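Local coordinates for protein phosphoribosyl-aminoimidazole carboxylase (Aspergillus clavatus, PDB 3K5I) that probably makes N5-carboxyaminoimidazole ribonucleotide from 5-aminoimidazole ribonucleotide, bicarbonate and ATP in purine biosynthesis, as an ATP-grasp synthetase, at residues P162-S167 with E201-F206. Numbering follows the deposited sequence.
With ADP (adenosine-5'-diphosphate), chain G.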
ATOM      1  N   PRO A 162      34.845  22.674  10.640  1.00 32.42           N
ATOM      2  CA  PRO A 162      33.849  23.337   9.825  1.00 80.84           C
ATOM      3  C   PRO A 162      32.678  23.612  10.751  1.00 41.36           C
ATOM      4  O   PRO A 162      32.665  23.316  11.941  1.00 28.12           O
ATOM      5  CB  PRO A 162      33.394  22.207   8.900  1.00 65.47           C
ATOM      6  CG  PRO A 162      33.397  20.987   9.855  1.00 37.12           C
ATOM      7  CD  PRO A 162      34.513  21.244  10.839  1.00 44.83           C
ATOM      8  N   LEU A 163      31.626  24.139  10.152  1.00 37.24           N
ATOM      9  CA  LEU A 163      30.415  24.402  10.903  1.00 31.67           C
ATOM     10  C   LEU A 163      29.261  24.240   9.912  1.00 66.99           C
ATOM     11  O   LEU A 163      29.429  24.261   8.689  1.00 22.38           O
ATOM     12  CB  LEU A 163      30.461  25.807  11.489  1.00 25.66           C
ATOM     13  CG  LEU A 163      30.908  27.014  10.664  1.00 36.86           C
ATOM     14  CD1 LEU A 163      29.655  27.192   9.761  1.00 16.03           C
ATOM     15  CD2 LEU A 163      31.231  28.302  11.521  1.00 23.55           C
ATOM     16  N   MET A 164      28.052  24.070  10.428  1.00 30.05           N
ATOM     17  CA  MET A 164      26.940  23.894   9.491  1.00 81.52           C
ATOM     18  C   MET A 164      26.226  25.210   9.314  1.00 28.82           C
ATOM     19  O   MET A 164      25.703  25.726  10.290  1.00 16.93           O
ATOM     20  CB  MET A 164      25.965  22.815   9.988  1.00 12.91           C
ATOM     21  CG  MET A 164      24.884  22.424   8.968  1.00 29.58           C
ATOM     22  SD  MET A 164      25.701  22.050   7.428  1.00 19.58           S
ATOM     23  CE  MET A 164      26.080  20.486   7.724  1.00  3.44           C
ATOM     24  N   LEU A 165      26.236  25.792   8.122  1.00 34.74           N
ATOM     25  CA  LEU A 165      25.518  27.050   8.025  1.00 13.59           C
ATOM     26  C   LEU A 165      24.077  26.697   7.756  1.00 26.49           C
ATOM     27  O   LEU A 165      23.829  25.885   6.876  1.00 18.84           O
ATOM     28  CB  LEU A 165      25.997  27.968   6.896  1.00 19.90           C
ATOM     29  CG  LEU A 165      25.458  29.412   6.887  1.00 26.05           C
ATOM     30  CD1 LEU A 165      25.539  30.195   8.242  1.00 21.44           C
ATOM     31  CD2 LEU A 165      26.025  30.274   5.691  1.00  8.41           C
ATOM     32  N   LYS A 166      23.127  27.309   8.456  1.00 23.46           N
ATOM     33  CA  LYS A 166      21.736  26.944   8.190  1.00 17.51           C
ATOM     34  C   LYS A 166      20.728  28.092   8.151  1.00 18.64           C
ATOM     35  O   LYS A 166      20.827  29.026   8.961  1.00 22.87           O
ATOM     36  CB  LYS A 166      21.245  26.026   9.323  1.00 14.27           C
ATOM     37  CG  LYS A 166      22.115  24.876   9.751  1.00 37.72           C
ATOM     38  CD  LYS A 166      21.292  23.839  10.564  1.00 14.74           C
ATOM     39  CE  LYS A 166      21.946  22.426  10.758  1.00 10.01           C
ATOM     40  NZ  LYS A 166      21.268  21.358  11.660  1.00  6.35           N
ATOM     41  N   SER A 167      19.755  27.986   7.246  1.00 28.15           N
ATOM     42  CA  SER A 167      18.651  28.931   7.086  1.00 28.31           C
ATOM     43  C   SER A 167      17.709  28.560   8.229  1.00 23.36           C
ATOM     44  O   SER A 167      17.422  27.371   8.507  1.00 18.30           O
ATOM     45  CB  SER A 167      17.777  28.680   5.830  1.00 21.86           C
ATOM     46  OG  SER A 167      16.661  29.583   5.842  1.00 19.75           O
ATOM     47  N   GLU A 201      25.787  26.329  13.180  1.00 20.94           N
ATOM     48  CA  GLU A 201      25.746  25.432  14.320  1.00 19.12           C
ATOM     49  C   GLU A 201      27.137  24.841  14.536  1.00 80.72           C
ATOM     50  O   GLU A 201      27.870  24.577  13.577  1.00 21.15           O
ATOM     51  CB  GLU A 201      24.660  24.413  13.967  1.00  9.67           C
ATOM     52  CG  GLU A 201      23.477  24.426  14.897  1.00 41.80           C
ATOM     53  CD  GLU A 201      22.541  23.272  14.588  1.00 32.68           C
ATOM     54  OE1 GLU A 201      22.986  22.303  13.940  1.00 24.20           O
ATOM     55  OE2 GLU A 201      21.356  23.322  14.981  1.00 99.75           O
ATOM     56  N   LYS A 202      27.535  24.646  15.786  1.00 50.09           N
ATOM     57  CA  LYS A 202      28.864  24.092  16.010  1.00 47.71           C
ATOM     58  C   LYS A 202      28.773  22.694  15.438  1.00 15.42           C
ATOM     59  O   LYS A 202      27.698  22.082  15.502  1.00 29.38           O
ATOM     60  CB  LYS A 202      29.192  24.062  17.504  1.00 25.14           C
ATOM     61  CG  LYS A 202      30.140  22.936  17.875  1.00 14.54           C
ATOM     62  CD  LYS A 202      30.727  23.216  19.266  1.00 37.23           C
ATOM     63  CE  LYS A 202      31.996  24.044  19.205  1.00 48.73           C
ATOM     64  NZ  LYS A 202      32.553  24.300  20.567  1.00 58.79           N
ATOM     65  N   TRP A 203      29.862  22.172  14.887  1.00 57.90           N
ATOM     66  CA  TRP A 203      29.853  20.838  14.289  1.00 28.67           C
ATOM     67  C   TRP A 203      29.340  19.763  15.200  1.00 24.14           C
ATOM     68  O   TRP A 203      29.541  19.816  16.420  1.00 29.94           O
ATOM     69  CB  TRP A 203      31.243  20.363  13.851  1.00 43.66           C
ATOM     70  CG  TRP A 203      31.104  19.308  12.794  1.00 20.12           C
ATOM     71  CD1 TRP A 203      31.416  17.978  12.855  1.00 99.75           C
ATOM     72  CD2 TRP A 203      30.586  19.518  11.487  1.00 29.00           C
ATOM     73  NE1 TRP A 203      31.127  17.350  11.645  1.00 22.04           N
ATOM     74  CE2 TRP A 203      30.601  18.288  10.805  1.00 88.94           C
ATOM     75  CE3 TRP A 203      30.072  20.630  10.838  1.00 29.56           C
ATOM     76  CZ2 TRP A 203      30.158  18.147   9.513  1.00 52.42           C
ATOM     77  CZ3 TRP A 203      29.657  20.491   9.552  1.00 55.87           C
ATOM     78  CH2 TRP A 203      29.701  19.271   8.901  1.00 42.14           C
ATOM     79  N   ALA A 204      28.714  18.750  14.609  1.00 22.24           N
ATOM     80  CA  ALA A 204      28.234  17.615  15.419  1.00 20.94           C
ATOM     81  C   ALA A 204      29.037  16.373  14.982  1.00 37.56           C
ATOM     82  O   ALA A 204      28.819  15.802  13.905  1.00 57.68           O
ATOM     83  CB  ALA A 204      26.747  17.399  15.244  1.00 60.94           C
ATOM     84  N   TYR A 205      29.994  15.941  15.791  1.00 33.08           N
ATOM     85  CA  TYR A 205      30.745  14.781  15.339  1.00 42.76           C
ATOM     86  C   TYR A 205      30.037  13.505  15.742  1.00 46.29           C
ATOM     87  O   TYR A 205      30.450  12.934  16.735  1.00 26.88           O
ATOM     88  CB  TYR A 205      32.153  14.863  15.928  1.00 39.21           C
ATOM     89  CG  TYR A 205      32.953  16.009  15.334  1.00 29.05           C
ATOM     90  CD1 TYR A 205      33.734  15.817  14.196  1.00 26.68           C
ATOM     91  CD2 TYR A 205      32.928  17.282  15.906  1.00 76.01           C
ATOM     92  CE1 TYR A 205      34.480  16.881  13.662  1.00 20.32           C
ATOM     93  CE2 TYR A 205      33.663  18.336  15.360  1.00 20.82           C
ATOM     94  CZ  TYR A 205      34.418  18.134  14.231  1.00 99.75           C
ATOM     95  OH  TYR A 205      35.147  19.166  13.682  1.00 99.75           O
ATOM     96  N   PHE A 206      29.020  13.061  14.997  1.00 19.13           N
ATOM     97  CA  PHE A 206      28.226  11.870  15.316  1.00 21.29           C
ATOM     98  C   PHE A 206      28.830  10.590  14.764  1.00 37.43           C
ATOM     99  O   PHE A 206      29.404  10.588  13.672  1.00 27.36           O
ATOM    100  CB  PHE A 206      26.775  12.074  14.800  1.00 40.93           C
ATOM    101  CG  PHE A 206      26.694  12.631  13.376  1.00 28.32           C
ATOM    102  CD1 PHE A 206      26.595  14.010  13.065  1.00 19.08           C
ATOM    103  CD2 PHE A 206      26.711  11.741  12.310  1.00 25.71           C
ATOM    104  CE1 PHE A 206      26.569  14.437  11.731  1.00 99.75           C
ATOM    105  CE2 PHE A 206      26.658  12.155  11.005  1.00 10.30           C
ATOM    106  CZ  PHE A 206      26.618  13.499  10.693  1.00 17.94           C
TER
HETATM  107  PB  ADP G 400      16.991  19.545   7.118  1.00 15.05           P
HETATM  108  O1B ADP G 400      17.044  20.127   5.758  1.00 16.77           O
HETATM  109  O2B ADP G 400      15.749  20.276   7.580  1.00 29.81           O
HETATM  110  O3B ADP G 400      16.689  18.117   7.677  1.00 10.47           O
HETATM  111  PA  ADP G 400      19.081  19.176   9.233  1.00 20.75           P
HETATM  112  O1A ADP G 400      18.403  18.001   9.784  1.00  6.67           O
HETATM  113  O2A ADP G 400      19.483  20.088  10.366  1.00 19.42           O
HETATM  114  O3A ADP G 400      18.235  19.896   8.072  1.00 27.99           O
HETATM  115  O5' ADP G 400      20.419  18.526   8.623  1.00 14.72           O
HETATM  116  C5' ADP G 400      20.387  17.361   7.791  1.00 21.78           C
HETATM  117  C4' ADP G 400      21.578  16.489   8.101  1.00 30.87           C
HETATM  118  O4' ADP G 400      22.799  17.252   7.921  1.00 23.47           O
HETATM  119  C3' ADP G 400      21.768  15.984   9.521  1.00  9.37           C
HETATM  120  O3' ADP G 400      21.157  14.683   9.528  1.00 12.06           O
HETATM  121  C2' ADP G 400      23.273  15.731   9.673  1.00 29.22           C
HETATM  122  O2' ADP G 400      23.750  14.736   8.719  1.00 14.68           O
HETATM  123  C1' ADP G 400      23.700  16.989   8.947  1.00  8.68           C
HETATM  124  N9  ADP G 400      23.896  18.006   9.969  1.00 19.15           N
HETATM  125  C8  ADP G 400      22.931  18.877  10.392  1.00 25.40           C
HETATM  126  N7  ADP G 400      23.358  19.592  11.458  1.00 27.50           N
HETATM  127  C5  ADP G 400      24.662  19.165  11.610  1.00 19.40           C
HETATM  128  C6  ADP G 400      25.682  19.650  12.497  1.00 99.75           C
HETATM  129  N6  ADP G 400      25.735  20.448  13.403  1.00 11.60           N
HETATM  130  N1  ADP G 400      26.884  19.011  12.406  1.00 12.17           N
HETATM  131  C2  ADP G 400      27.178  18.034  11.469  1.00 28.62           C
HETATM  132  N3  ADP G 400      26.278  17.677  10.592  1.00 34.85           N
HETATM  133  C4  ADP G 400      25.050  18.216  10.686  1.00 31.48           C
HETATM  134  O   HOH W   1      31.712  23.899  14.942  1.00 28.05           O
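Lys166 NZ is gripped from three directions: by Glu201 OE1 at 3.0 Å in a salt bridge and, on the nucleotide, by O2A of the alpha-phosphate and N7 of the adenine. Extended beyond CG, the lysine chain reaches from its strand to the phosphate, while its ammonium group meets OE1 from above the carboxylate plane, 41° out of it. The same OE1 takes a weak bond from ADP N6. In the backbone of the same strands, Met164 and Glu201 form an antiparallel hydrogen-bonded pair, with Met164 N to Glu201 O at 3.2 Å and Glu201 N to Met164 O at 3.0 Å, joining the central strands 163-167 and 198-202 of the four-stranded sheet in the ATP-grasp domain. As in other ATP-grasp enzymes, backbone atoms of the segment that follows the strand meet the adenine edge: Ala204 N donates to N1 at 2.9 Å, and Lys202 O accepts weakly from N6. Trp203 lies between the ligand and cis-Pro162. ADP C2 sits over the centre of one face; on the opposite face Pro162 CG makes a CH-pi contact, 3.6 Å from the centroid of the six-membered ring. Bent at chi2 and chi3, the Met164 chain brings CE to 3.9 Å from ADP C4 and 4.0 Å from Trp203 CH2.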